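Local coordinates for leucine aminopeptidase 2, chloroplastic (Streptomyces sp. BC16019, PDB 5LHJ), which is a manganese-binding M17 metalloaminopeptidase that takes part in maturation of the peptide bottromycin and presumably removes amino acids from the N-termini of peptides, at residues A36-V49 with A75-A88. Sequence-based numbering, arbitrary orientation. Where two conformers were deposited one is given.
Sequences ADVVACGRHTGAAV and AVVLNVGLGPAGSA
The imidazole of H44 sits between L82 and A85: A85 CA lies over one ring face, 3.8 Å from the ring centroid, and L82 CD1 covers the opposite face at 4.2 Å, both as CH-pi contacts. At the ring edge, A88 CB approaches CE1, while H44 ND1 donates a 2.9 Å hydrogen bond to G83 O, in the ring plane. That bond, with L82 and A85 on either face, holds the ring's rotation. With CG anti to the carbonyl carbon (chi1 -73°), the ring swings across to the 75-88 segment. G83 O is gripped twice, by H44 ND1 and by T45 N at 3.0 Å, from opposite faces of its plane. T45 CG2 lies against the G83-P84 peptide link, 3.4 Å from P84 N, and a water joins T45 O to A85 N. The same two segments pair as neighbouring parallel strands, 38-43 and 76-81, in the mixed sheet of the N-terminal, macro-like domain of M17 aminopeptidases, well away from the manganese site. Alternating backbone bonds run from D37 O to L82 N; the straightest, C41 N to L78 O, measures 2.8 Å. On the face carrying V38, A40, L78 and V80, V38 CG1 meets L78 CG at 3.6 Å, with helix 90-102 packing on A40 and V80. On the other face R43, bent at chi2 (-67°), turns its guanidinium edge to N79, guanidinium and amide planes 59° apart. R43 NE makes a weak 3.4 Å hydrogen bond to N79 OD1, and a water bridges that oxygen to R43 NH2; V49 CG1 rests against N79 CG.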
# COMPACT_ATOMS: atom_id res chain seq x y z
N ALA A 36 7.73 58.71 6.25
CA ALA A 36 7.26 57.34 6.19
C ALA A 36 5.83 57.34 5.67
O ALA A 36 5.00 58.13 6.12
CB ALA A 36 7.34 56.68 7.57
N ASP A 37 5.54 56.47 4.71
CA ASP A 37 4.17 56.28 4.26
C ASP A 37 3.40 55.52 5.34
O ASP A 37 2.23 55.78 5.53
CB ASP A 37 4.11 55.50 2.95
CG ASP A 37 4.80 56.22 1.82
OD1 ASP A 37 4.73 57.47 1.77
OD2 ASP A 37 5.43 55.53 0.99
N VAL A 38 4.09 54.59 6.01
CA VAL A 38 3.51 53.77 7.07
C VAL A 38 4.42 53.76 8.30
O VAL A 38 5.65 53.65 8.18
CB VAL A 38 3.27 52.31 6.60
CG1 VAL A 38 2.62 51.48 7.70
CG2 VAL A 38 2.43 52.29 5.34
N VAL A 39 3.82 53.90 9.48
CA VAL A 39 4.50 53.77 10.76
C VAL A 39 3.82 52.66 11.55
O VAL A 39 2.60 52.69 11.72
CB VAL A 39 4.44 55.07 11.57
CG1 VAL A 39 5.05 54.88 12.96
CG2 VAL A 39 5.14 56.20 10.83
N ALA A 40 4.61 51.70 12.04
CA ALA A 40 4.10 50.60 12.86
C ALA A 40 4.43 50.84 14.32
O ALA A 40 5.60 50.90 14.70
CB ALA A 40 4.70 49.29 12.41
N CYS A 41 3.37 50.90 15.13
CA CYS A 41 3.43 51.20 16.56
C CYS A 41 3.18 49.91 17.33
O CYS A 41 2.14 49.27 17.12
CB CYS A 41 2.32 52.21 16.88
SG CYS A 41 2.14 52.71 18.61
N GLY A 42 4.10 49.53 18.21
CA GLY A 42 3.96 48.35 19.06
C GLY A 42 3.08 48.64 20.27
O GLY A 42 3.27 49.65 20.94
N ARG A 43 2.11 47.77 20.53
CA ARG A 43 1.16 47.95 21.62
C ARG A 43 1.07 46.69 22.47
O ARG A 43 0.67 45.65 21.96
CB ARG A 43 -0.22 48.28 21.06
CG ARG A 43 -0.30 49.54 20.21
CD ARG A 43 -0.06 50.75 21.08
NE ARG A 43 -0.24 52.01 20.38
CZ ARG A 43 -0.20 53.21 20.97
NH1 ARG A 43 0.01 53.33 22.29
NH2 ARG A 43 -0.38 54.31 20.24
N HIS A 44 1.44 46.78 23.74
CA HIS A 44 1.17 45.71 24.70
C HIS A 44 -0.28 45.79 25.15
O HIS A 44 -0.93 46.82 25.00
CB HIS A 44 2.11 45.77 25.91
CG HIS A 44 3.52 45.34 25.60
ND1 HIS A 44 3.84 44.04 25.27
CD2 HIS A 44 4.68 46.04 25.56
CE1 HIS A 44 5.14 43.95 25.05
NE2 HIS A 44 5.67 45.15 25.22
N THR A 45 -0.77 44.70 25.73
CA THR A 45 -2.16 44.64 26.16
C THR A 45 -2.35 45.75 27.20
O THR A 45 -1.47 45.98 28.03
CB THR A 45 -2.52 43.27 26.77
OG1 THR A 45 -1.68 43.02 27.88
CG2 THR A 45 -2.36 42.14 25.75
N GLY A 46 -3.47 46.47 27.09
CA GLY A 46 -3.77 47.60 27.97
C GLY A 46 -3.33 48.97 27.48
O GLY A 46 -3.76 49.97 28.05
N ALA A 47 -2.50 49.03 26.44
CA ALA A 47 -1.99 50.30 25.91
C ALA A 47 -3.07 51.03 25.12
O ALA A 47 -3.91 50.39 24.50
CB ALA A 47 -0.75 50.08 25.05
N ALA A 48 -3.04 52.36 25.14
CA ALA A 48 -4.10 53.16 24.52
C ALA A 48 -3.99 53.14 23.00
O ALA A 48 -2.91 53.32 22.45
CB ALA A 48 -4.06 54.59 25.03
N VAL A 49 -5.12 52.90 22.33
CA VAL A 49 -5.25 53.11 20.89
C VAL A 49 -6.51 53.94 20.66
O VAL A 49 -7.35 54.06 21.55
CB VAL A 49 -5.31 51.78 20.09
CG1 VAL A 49 -3.99 51.03 20.20
CG2 VAL A 49 -6.47 50.90 20.54
N ALA A 75 -1.01 59.94 5.99
CA ALA A 75 -0.25 58.68 5.97
C ALA A 75 -1.01 57.58 6.72
O ALA A 75 -2.20 57.73 7.01
CB ALA A 75 1.13 58.91 6.56
N VAL A 76 -0.33 56.47 7.02
CA VAL A 76 -0.96 55.29 7.63
C VAL A 76 -0.21 54.93 8.92
O VAL A 76 1.02 55.03 8.99
CB VAL A 76 -0.92 54.10 6.65
CG1 VAL A 76 -1.39 52.79 7.30
CG2 VAL A 76 -1.72 54.41 5.39
N VAL A 77 -0.97 54.53 9.93
CA VAL A 77 -0.44 53.97 11.17
C VAL A 77 -0.92 52.53 11.28
O VAL A 77 -2.09 52.25 11.03
CB VAL A 77 -0.87 54.80 12.40
CG1 VAL A 77 -0.63 54.04 13.71
CG2 VAL A 77 -0.16 56.14 12.42
N LEU A 78 0.01 51.62 11.61
CA LEU A 78 -0.33 50.25 11.98
C LEU A 78 -0.19 50.11 13.48
O LEU A 78 0.89 50.33 14.03
CB LEU A 78 0.58 49.24 11.31
CG LEU A 78 0.75 49.28 9.80
CD1 LEU A 78 1.74 48.21 9.39
CD2 LEU A 78 -0.57 49.11 9.09
N ASN A 79 -1.28 49.78 14.16
CA ASN A 79 -1.19 49.28 15.52
C ASN A 79 -0.93 47.78 15.50
O ASN A 79 -1.68 47.02 14.87
CB ASN A 79 -2.44 49.63 16.32
CG ASN A 79 -2.47 51.11 16.72
OD1 ASN A 79 -1.49 51.65 17.25
ND2 ASN A 79 -3.58 51.77 16.44
N VAL A 80 0.14 47.37 16.19
CA VAL A 80 0.65 46.00 16.10
C VAL A 80 0.73 45.41 17.49
O VAL A 80 1.39 45.96 18.37
CB VAL A 80 2.03 45.96 15.43
CG1 VAL A 80 2.50 44.52 15.24
CG2 VAL A 80 1.99 46.71 14.11
N GLY A 81 0.05 44.28 17.70
CA GLY A 81 -0.01 43.66 19.01
C GLY A 81 1.29 43.02 19.46
O GLY A 81 1.97 42.36 18.68
N LEU A 82 1.64 43.24 20.72
CA LEU A 82 2.79 42.60 21.37
C LEU A 82 2.38 41.75 22.58
O LEU A 82 3.25 41.24 23.31
CB LEU A 82 3.81 43.66 21.80
CG LEU A 82 4.45 44.48 20.67
CD1 LEU A 82 5.17 45.68 21.24
CD2 LEU A 82 5.42 43.64 19.84
N GLY A 83 1.08 41.57 22.79
CA GLY A 83 0.58 40.78 23.92
C GLY A 83 0.91 41.40 25.27
O GLY A 83 1.35 42.55 25.34
N PRO A 84 0.68 40.64 26.36
CA PRO A 84 1.01 41.14 27.69
C PRO A 84 2.49 41.47 27.85
O PRO A 84 3.34 40.69 27.43
CB PRO A 84 0.60 39.99 28.61
CG PRO A 84 -0.45 39.25 27.84
CD PRO A 84 0.03 39.33 26.41
N ALA A 85 2.78 42.62 28.46
CA ALA A 85 4.16 43.04 28.66
C ALA A 85 4.97 41.97 29.40
O ALA A 85 6.11 41.70 29.04
CB ALA A 85 4.21 44.37 29.41
N GLY A 86 4.36 41.35 30.41
CA GLY A 86 5.01 40.33 31.23
C GLY A 86 5.40 39.04 30.53
O GLY A 86 6.36 38.39 30.96
N SER A 87 4.67 38.66 29.48
CA SER A 87 4.94 37.40 28.78
C SER A 87 5.75 37.55 27.48
O SER A 87 6.16 36.55 26.89
CB SER A 87 3.62 36.67 28.48
OG SER A 87 2.79 37.43 27.63
N ALA A 88 5.97 38.79 27.02
CA ALA A 88 6.62 39.02 25.73
C ALA A 88 8.07 38.58 25.75
O ALA A 88 8.76 38.72 26.75
CB ALA A 88 6.52 40.50 25.35
O HOH W 1 -1.35 54.40 17.86
O HOH W 2 0.71 44.52 29.16